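Local coordinates for twin-arginine translocation pathway signal protein (Burkholderia phytofirmans, PDB 2RJO) that probably serves as a periplasmic sugar-binding protein, holding beta-D-galactopyranose in the cleft between two lobes of a periplasmic binding protein fold, at residues P18-T21 with A22-K25; P253-L256 with G257-L261; Q297-I300 with A301-A304; D76-V79 with I80-C84. All coordinates share one frame; numbering follows the deposited sequence.

Contact 1: residues P18-T21 with A22-K25; sequences PYYT and AFNK. With GAL (beta-D-galactopyranose), chain B.
The first turns of helix 18-34, the helix of the beta-alpha-beta unit formed with strands 7-12 and 38-42, present Tyr-19 and Tyr-20 to the galactose pocket of this periplasmic binding protein, while Phe-23 one turn on packs beside Tyr-20. The two aromatic side chains point the same way, and CD2 of Phe-23 meets the edge of the Tyr-20 ring, near its plane, at CD2, 4.1 Å away. One face of the Tyr-20 ring is covered by CD2 of Tyr-19. The Tyr-19 ring turns a face to the sugar, GAL C3 over its centre; chi1 of 168° puts CG beside the carbonyl carbon. Tyr-20 reaches the ligand differently: its CE1 lies 3.8 Å from GAL C1, and its OH is hydrogen-bonded to Asp-70, which also hydrogen-bonds to the galactose. The OH of Tyr-19 is fixed by Trp-95, so each phenol OH is held by a pocket residue outside the helix. Phe-23 faces inward onto strand 7-12 and helix 253-268. Lys-25 N bonds to Thr-21 O. The same carbonyl receives a water, 2.6 Å from Thr-21 O, whose second proton goes to Asn-24 OD1, 2.8 Å from the water oxygen.

Contact 2: residues P253-L256 with G257-L261; sequences PFWL and GGIGL
The carbonyl oxygen of Trp-255 accepts two backbone N-H groups from the next turn of helix 253-268. Ile-259 N supplies the strong bond, 2.8 Å from Trp-255 O and nearly straight at 168°, whereas Gly-258 N adds a weak one at 3.2 Å from the same oxygen. Gly-258 N also bonds to Phe-254 O, so its hydrogen is shared between consecutive carbonyls. A shorter bond, 2.7 Å from Gly-257 N to Pro-253 O, closes the first turn.

The side-chain contact follows the same i to i+4 spacing. Ile-259 lies over one face of the Trp-255 indole, its CB displaced toward the rim, and the two side chains cross obliquely. Its CG2 methyl makes a CH-pi contact, 3.9 Å from the centroid of the six-membered ring of Trp-255 and only 10° off the normal. The other branch runs along the indole: CG1 of Ile-259 is 3.6 Å from CZ2 of Trp-255, and CD1 continues toward NE1. With chi1 at -151°, CG1 of Ile-259 is anti to the backbone N and CG2 falls between N and the carbonyl carbon, which places both branches against the indole. Arg-316 makes a cation-pi contact with the same tryptophan.

Around this buried turn, Pro-253 and Leu-256 pack on helix 18-34 through Tyr-19, and Leu-256 and Ile-259 both rest on Leu-114 of strand 110-115. Asn-68 of strand 65-69 bonds to the carbonyls of Leu-256 and Gly-257, and Thr-92 of strand 90-94 to that of Gly-260, tying the helix to the sheet.

Contact 3: residues Q297-I300 with A301-A304; sequences QDVI and ARAA
Val-299 and Arg-302 make the main side-chain contact in the last turn of the short helix 296-302. A methyl of the valine, CG2, sits over one face of the guanidinium, with NH2 of Arg-302 3.9 Å from it; the two side chains cross at a slant. This is dispersion packing of a flat cation on a branched hydrocarbon, without a polar bond between them. Closer to the backbone, CB of Arg-302 lies 3.2 Å from Val-299 O. At the start of the segment, NE2 of Gln-297 approaches the methyl CB of Ala-301 to 3.8 Å, the glutamine chain folding back through its bend at chi2 (-85°).

The next shell is the backbone that sets these positions. Ala-301 N bonds to Gln-297 O and Arg-302 N to Asp-298 O. Val-299 O then takes two donors, Ala-303 N at 3.2 Å and, weakly, Arg-302 N. Ala-303 is the first residue to leave helical geometry and is the centre of an inverse gamma turn, in which Ala-304 N makes a weak bond to Arg-302 O, 3.1 Å away. The helix therefore ends in a sharp kink centred on Ala-303.

Farther out, Val-299 and Ile-300 pack on Leu-237 of helix 234-241. Arg-302 extends from CB to CG to CD and bends at chi3 (-49°), and its NH1 is hydrogen-bonded to Thr-289 of strand 283-291. A sulfate, probably from the crystallisation liquor, lies about 3 Å from its side chain. With Asp-298 OD2 6.6 Å from Arg-302 NH2, any attraction between these opposite charges would act at long range; the guanidinium is more directly engaged by Thr-289 and the CG2 methyl, and the sulfate close by may also influence it.

Contact 4: residues D76-V79 with I80-C84; sequences DARV and IVEAC
Arg-78 and Glu-82 meet one helical turn apart, and their contact is a carboxylate oxygen set against methylene groups, with the opposite charges near each other but beyond a salt bridge. OE2 of Glu-82 lies 3.1 Å from CG of Arg-78 and equally near its CD, while Arg-78 NE remains 4.5 Å away. The guanidinium and carboxylate planes are inclined by 29°. A bend at chi3 (-45°) turns the guanidinium away from the carboxylate, and the arginine side chain also touches Pro-98.

Backbone hydrogen bonds form the regular i to i+4 series of an alpha helix. The shortest joins Glu-82 N to Arg-78 O at 2.8 Å. Val-81 N reaches Ala-77 O and Ala-83 N reaches Val-79 O, each at 2.9 Å, and Ile-80 N completes the set on Asp-76 O. The carboxylate of Asp-76 is held through OD2 by Ser-47 and more weakly by the backbone N of Asp-73.

Side-chain carbons also lie against carbonyls of the preceding turn. CG1 of Ile-80 is 3.1 Å from Asp-76 O, its chi1 of -68° setting that branch beside its own backbone N and back along the helix.

Apolar packing is carried by the rest of the isoleucine, which fits among Ile-51 and Ile-54 of helix 47-60 and Leu-67 and Val-69 of strand 65-69, so the helix packs on strand 65-69, within the beta-alpha-beta unit that strand 90-94 completes. Val-81 touches Tyr-106.

Chemically, the two faces differ: Ile-80 packs the helix against strand 65-69 and helix 47-60, whereas the nearness of the Arg-78 and Glu-82 charges probably contributes only a modest, longer-range attraction.

Contacts 1 and 2 form one packed unit beside the galactose, their centres 10 Å apart. Tyr-19 O meets Pro-253 CB at 3.2 Å, Phe-23 CE1 meets Gly-257 N at 3.4 Å, and Tyr-19 OH lies 3.6 Å from Leu-256 CD1. Contact 1 touches the sugar itself, whereas in contact 2 the side chain of Leu-256 stays about 8 Å from it, behind the tyrosine. Contact 3 is nearby but separate, its nearest atoms about 7 Å from both. Contact 4 stands on the opposite side of the chain's centre from contact 3, with centres 35 Å apart. Even so, the side chain of Asp-76 is about 9 Å from the bound galactose.

Contact 1: residues P18-T21 with A22-K25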
# COMPACT_ATOMS: atom_id res chain seq x y z
N PRO A 18 -7.25 -3.68 -7.13
CA PRO A 18 -6.98 -5.05 -6.66
C PRO A 18 -6.14 -5.12 -5.39
O PRO A 18 -6.20 -6.10 -4.64
CB PRO A 18 -6.32 -5.71 -7.87
CG PRO A 18 -5.74 -4.55 -8.65
CD PRO A 18 -6.80 -3.49 -8.52
N TYR A 19 -5.36 -4.08 -5.13
CA TYR A 19 -4.56 -4.04 -3.92
C TYR A 19 -5.49 -4.20 -2.72
O TYR A 19 -5.24 -5.03 -1.84
CB TYR A 19 -3.81 -2.70 -3.81
CG TYR A 19 -3.19 -2.48 -2.46
CD1 TYR A 19 -1.96 -3.04 -2.13
CD2 TYR A 19 -3.87 -1.76 -1.48
CE1 TYR A 19 -1.41 -2.89 -0.84
CE2 TYR A 19 -3.34 -1.61 -0.19
CZ TYR A 19 -2.12 -2.17 0.12
OH TYR A 19 -1.61 -2.01 1.39
N TYR A 20 -6.55 -3.41 -2.69
CA TYR A 20 -7.52 -3.43 -1.61
C TYR A 20 -8.46 -4.63 -1.66
O TYR A 20 -9.05 -5.00 -0.64
CB TYR A 20 -8.34 -2.13 -1.61
CG TYR A 20 -7.55 -0.95 -1.10
CD1 TYR A 20 -7.39 0.21 -1.87
CD2 TYR A 20 -6.94 -0.98 0.16
CE1 TYR A 20 -6.65 1.30 -1.40
CE2 TYR A 20 -6.20 0.11 0.64
CZ TYR A 20 -6.06 1.24 -0.15
OH TYR A 20 -5.33 2.32 0.32
N THR A 21 -8.61 -5.23 -2.83
CA THR A 21 -9.47 -6.39 -2.94
C THR A 21 -8.84 -7.48 -2.08
O THR A 21 -9.54 -8.18 -1.35
CB THR A 21 -9.57 -6.90 -4.39
OG1 THR A 21 -10.17 -5.89 -5.21
CG2 THR A 21 -10.42 -8.16 -4.44
N ALA A 22 -7.52 -7.60 -2.16
CA ALA A 22 -6.77 -8.58 -1.39
C ALA A 22 -6.68 -8.16 0.08
O ALA A 22 -6.79 -8.98 0.99
CB ALA A 22 -5.40 -8.74 -1.98
N PHE A 23 -6.45 -6.87 0.30
CA PHE A 23 -6.36 -6.34 1.65
C PHE A 23 -7.60 -6.74 2.44
O PHE A 23 -7.52 -7.19 3.57
CB PHE A 23 -6.25 -4.82 1.60
CG PHE A 23 -5.99 -4.18 2.92
CD1 PHE A 23 -4.77 -4.37 3.57
CD2 PHE A 23 -6.94 -3.35 3.50
CE1 PHE A 23 -4.51 -3.74 4.80
CE2 PHE A 23 -6.68 -2.71 4.73
CZ PHE A 23 -5.46 -2.91 5.37
N ASN A 24 -8.75 -6.55 1.80
CA ASN A 24 -10.04 -6.88 2.39
C ASN A 24 -10.20 -8.39 2.59
O ASN A 24 -10.76 -8.83 3.60
CB ASN A 24 -11.14 -6.35 1.47
CG ASN A 24 -12.52 -6.85 1.88
OD1 ASN A 24 -13.24 -7.41 1.06
ND2 ASN A 24 -12.88 -6.64 3.14
N LYS A 25 -9.70 -9.16 1.63
CA LYS A 25 -9.75 -10.62 1.66
C LYS A 25 -9.00 -11.14 2.88
O LYS A 25 -9.47 -12.04 3.56
CB LYS A 25 -9.07 -11.19 0.41
CG LYS A 25 -9.95 -12.06 -0.48
CD LYS A 25 -11.02 -11.26 -1.18
CE LYS A 25 -11.45 -11.94 -2.48
NZ LYS A 25 -10.32 -12.01 -3.48
C1 GAL B . -3.14 2.35 -2.54
C2 GAL B . -1.81 1.88 -3.16
C3 GAL B . -0.88 1.37 -2.04
C4 GAL B . -0.64 2.52 -1.04
C5 GAL B . -2.03 2.94 -0.49
C6 GAL B . -1.83 4.08 0.49
O1 GAL B . -3.99 2.85 -3.58
O2 GAL B . -2.06 0.82 -4.08
O3 GAL B . 0.37 0.95 -2.58
O4 GAL B . -0.04 3.61 -1.73
O5 GAL B . -2.89 3.42 -1.58
O6 GAL B . -3.10 4.45 0.98
O HOH W 1 -12.10 -8.43 -1.25

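Contact 2: residues P253-L256 with G257-L261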
# COMPACT_ATOMS: atom_id res chain seq x y z
N PRO A 253 -0.88 -7.42 0.47
CA PRO A 253 -2.06 -6.78 1.05
C PRO A 253 -2.90 -7.78 1.83
O PRO A 253 -3.43 -7.46 2.90
CB PRO A 253 -2.78 -6.19 -0.16
CG PRO A 253 -2.26 -7.00 -1.32
CD PRO A 253 -0.81 -7.18 -0.98
N PHE A 254 -3.02 -8.99 1.31
CA PHE A 254 -3.78 -10.02 2.01
C PHE A 254 -3.25 -10.12 3.45
O PHE A 254 -4.00 -9.96 4.40
CB PHE A 254 -3.59 -11.37 1.32
CG PHE A 254 -4.32 -12.50 1.98
CD1 PHE A 254 -5.62 -12.82 1.60
CD2 PHE A 254 -3.71 -13.24 2.99
CE1 PHE A 254 -6.31 -13.88 2.21
CE2 PHE A 254 -4.39 -14.30 3.60
CZ PHE A 254 -5.69 -14.62 3.21
N TRP A 255 -1.96 -10.38 3.58
CA TRP A 255 -1.33 -10.48 4.89
C TRP A 255 -1.52 -9.20 5.71
O TRP A 255 -1.83 -9.25 6.90
CB TRP A 255 0.17 -10.76 4.73
CG TRP A 255 0.89 -10.78 6.03
CD1 TRP A 255 0.90 -11.79 6.95
CD2 TRP A 255 1.69 -9.73 6.59
NE1 TRP A 255 1.65 -11.43 8.05
CE2 TRP A 255 2.15 -10.17 7.85
CE3 TRP A 255 2.07 -8.46 6.14
CZ2 TRP A 255 2.96 -9.38 8.67
CZ3 TRP A 255 2.88 -7.67 6.96
CH2 TRP A 255 3.31 -8.14 8.20
N LEU A 256 -1.31 -8.05 5.08
CA LEU A 256 -1.47 -6.78 5.77
C LEU A 256 -2.86 -6.65 6.37
O LEU A 256 -3.01 -6.23 7.51
CB LEU A 256 -1.23 -5.61 4.80
CG LEU A 256 0.21 -5.17 4.60
CD1 LEU A 256 0.31 -4.23 3.41
CD2 LEU A 256 0.69 -4.50 5.87
N GLY A 257 -3.87 -7.03 5.58
CA GLY A 257 -5.25 -6.95 6.03
C GLY A 257 -5.58 -7.77 7.26
O GLY A 257 -6.35 -7.33 8.12
N GLY A 258 -5.01 -8.97 7.35
CA GLY A 258 -5.27 -9.83 8.48
C GLY A 258 -4.39 -9.58 9.68
O GLY A 258 -4.88 -9.55 10.81
N ILE A 259 -3.09 -9.40 9.45
CA ILE A 259 -2.16 -9.17 10.54
C ILE A 259 -2.50 -7.91 11.34
O ILE A 259 -2.42 -7.91 12.56
CB ILE A 259 -0.71 -9.08 10.01
CG1 ILE A 259 0.27 -9.56 11.10
CG2 ILE A 259 -0.38 -7.63 9.63
CD1 ILE A 259 0.06 -11.00 11.53
N GLY A 260 -2.89 -6.84 10.65
CA GLY A 260 -3.24 -5.60 11.33
C GLY A 260 -4.27 -5.86 12.42
O GLY A 260 -4.11 -5.41 13.56
N LEU A 261 -5.32 -6.61 12.07
CA LEU A 261 -6.37 -6.97 13.01
C LEU A 261 -5.87 -7.95 14.07
O LEU A 261 -6.28 -7.88 15.22
CB LEU A 261 -7.55 -7.61 12.27
CG LEU A 261 -8.37 -6.79 11.29
CD1 LEU A 261 -9.40 -7.70 10.64
CD2 LEU A 261 -9.06 -5.63 12.00

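Contact 3: residues Q297-I300 with A301-A304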
# COMPACT_ATOMS: atom_id res chain seq x y z
N GLN A 297 6.75 -16.29 -11.12
CA GLN A 297 5.99 -17.51 -10.93
C GLN A 297 5.83 -17.87 -9.45
O GLN A 297 4.77 -18.35 -9.04
CB GLN A 297 6.64 -18.66 -11.70
CG GLN A 297 5.85 -19.96 -11.68
CD GLN A 297 6.14 -20.80 -10.45
OE1 GLN A 297 7.30 -21.16 -10.20
NE2 GLN A 297 5.10 -21.12 -9.68
N ASP A 298 6.86 -17.63 -8.65
CA ASP A 298 6.79 -17.93 -7.23
C ASP A 298 5.83 -17.01 -6.49
O ASP A 298 5.11 -17.45 -5.59
CB ASP A 298 8.17 -17.83 -6.57
CG ASP A 298 9.06 -18.97 -6.96
OD1 ASP A 298 8.61 -20.12 -6.87
OD2 ASP A 298 10.21 -18.71 -7.35
N VAL A 299 5.82 -15.74 -6.87
CA VAL A 299 4.92 -14.80 -6.21
C VAL A 299 3.48 -15.13 -6.58
O VAL A 299 2.59 -15.08 -5.73
CB VAL A 299 5.24 -13.35 -6.59
CG1 VAL A 299 4.26 -12.41 -5.89
CG2 VAL A 299 6.66 -13.02 -6.19
N ILE A 300 3.24 -15.49 -7.84
CA ILE A 300 1.89 -15.83 -8.27
C ILE A 300 1.35 -17.02 -7.47
O ILE A 300 0.22 -16.97 -6.98
CB ILE A 300 1.85 -16.18 -9.79
CG1 ILE A 300 2.02 -14.90 -10.61
CG2 ILE A 300 0.52 -16.86 -10.14
CD1 ILE A 300 2.02 -15.13 -12.11
N ALA A 301 2.16 -18.07 -7.34
CA ALA A 301 1.78 -19.27 -6.59
C ALA A 301 1.47 -18.97 -5.13
O ALA A 301 0.66 -19.65 -4.49
CB ALA A 301 2.88 -20.29 -6.68
N ARG A 302 2.14 -17.95 -4.59
CA ARG A 302 1.94 -17.55 -3.20
C ARG A 302 0.53 -16.99 -3.03
O ARG A 302 -0.16 -17.28 -2.05
CB ARG A 302 2.97 -16.49 -2.83
CG ARG A 302 3.11 -16.22 -1.35
CD ARG A 302 4.12 -15.10 -1.12
NE ARG A 302 5.34 -15.37 -1.88
CZ ARG A 302 6.32 -14.49 -2.06
NH1 ARG A 302 6.22 -13.28 -1.52
NH2 ARG A 302 7.40 -14.83 -2.78
N ALA A 303 0.13 -16.17 -4.00
CA ALA A 303 -1.18 -15.52 -3.99
C ALA A 303 -2.26 -16.39 -4.65
O ALA A 303 -2.84 -16.01 -5.67
CB ALA A 303 -1.07 -14.17 -4.72
N ALA A 304 -2.52 -17.54 -4.04
CA ALA A 304 -3.52 -18.49 -4.52
C ALA A 304 -3.50 -19.62 -3.51
O ALA A 304 -4.39 -20.48 -3.49
CB ALA A 304 -3.13 -19.02 -5.90

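Contact 4: residues D76-V79 with I80-C84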
# COMPACT_ATOMS: atom_id res chain seq x y z
N ASP A 76 -6.15 12.20 8.39
CA ASP A 76 -7.23 11.37 8.92
C ASP A 76 -6.80 10.45 10.04
O ASP A 76 -7.57 10.16 10.95
CB ASP A 76 -7.84 10.52 7.80
CG ASP A 76 -8.41 11.35 6.68
OD1 ASP A 76 -9.21 12.26 6.98
OD2 ASP A 76 -8.08 11.09 5.51
N ALA A 77 -5.56 9.97 9.96
CA ALA A 77 -5.02 9.05 10.97
C ALA A 77 -5.16 9.52 12.41
O ALA A 77 -5.57 8.75 13.27
CB ALA A 77 -3.57 8.77 10.68
N ARG A 78 -4.82 10.78 12.68
CA ARG A 78 -4.90 11.28 14.04
C ARG A 78 -6.33 11.28 14.57
O ARG A 78 -6.58 10.81 15.67
CB ARG A 78 -4.33 12.69 14.15
CG ARG A 78 -4.16 13.15 15.61
CD ARG A 78 -3.93 14.65 15.70
NE ARG A 78 -2.96 15.12 14.72
CZ ARG A 78 -1.65 14.88 14.77
NH1 ARG A 78 -1.14 14.18 15.77
NH2 ARG A 78 -0.86 15.36 13.82
N VAL A 79 -7.26 11.81 13.79
CA VAL A 79 -8.63 11.86 14.28
C VAL A 79 -9.20 10.45 14.48
O VAL A 79 -9.94 10.22 15.44
CB VAL A 79 -9.53 12.66 13.34
CG1 VAL A 79 -9.55 12.05 11.96
CG2 VAL A 79 -10.92 12.73 13.90
N ILE A 80 -8.83 9.52 13.61
CA ILE A 80 -9.30 8.15 13.75
C ILE A 80 -8.74 7.56 15.04
O ILE A 80 -9.46 6.93 15.80
CB ILE A 80 -8.82 7.27 12.57
CG1 ILE A 80 -9.52 7.71 11.29
CG2 ILE A 80 -9.08 5.79 12.87
CD1 ILE A 80 -9.02 6.99 10.05
N VAL A 81 -7.45 7.76 15.26
CA VAL A 81 -6.80 7.25 16.46
C VAL A 81 -7.38 7.88 17.72
O VAL A 81 -7.51 7.21 18.74
CB VAL A 81 -5.29 7.54 16.42
CG1 VAL A 81 -4.67 7.21 17.76
CG2 VAL A 81 -4.65 6.73 15.31
N GLU A 82 -7.73 9.16 17.65
CA GLU A 82 -8.30 9.86 18.78
C GLU A 82 -9.66 9.26 19.09
O GLU A 82 -9.98 9.02 20.25
CB GLU A 82 -8.46 11.34 18.47
CG GLU A 82 -7.26 12.22 18.81
CD GLU A 82 -7.21 13.49 17.96
OE1 GLU A 82 -8.28 13.95 17.48
OE2 GLU A 82 -6.10 14.04 17.79
N ALA A 83 -10.45 9.03 18.05
CA ALA A 83 -11.79 8.46 18.21
C ALA A 83 -11.75 7.06 18.83
O ALA A 83 -12.56 6.73 19.69
CB ALA A 83 -12.49 8.41 16.85
N CYS A 84 -10.80 6.24 18.40
CA CYS A 84 -10.68 4.89 18.95
C CYS A 84 -10.24 4.94 20.40
O CYS A 84 -10.77 4.22 21.25
CB CYS A 84 -9.66 4.08 18.14
SG CYS A 84 -10.15 3.75 16.44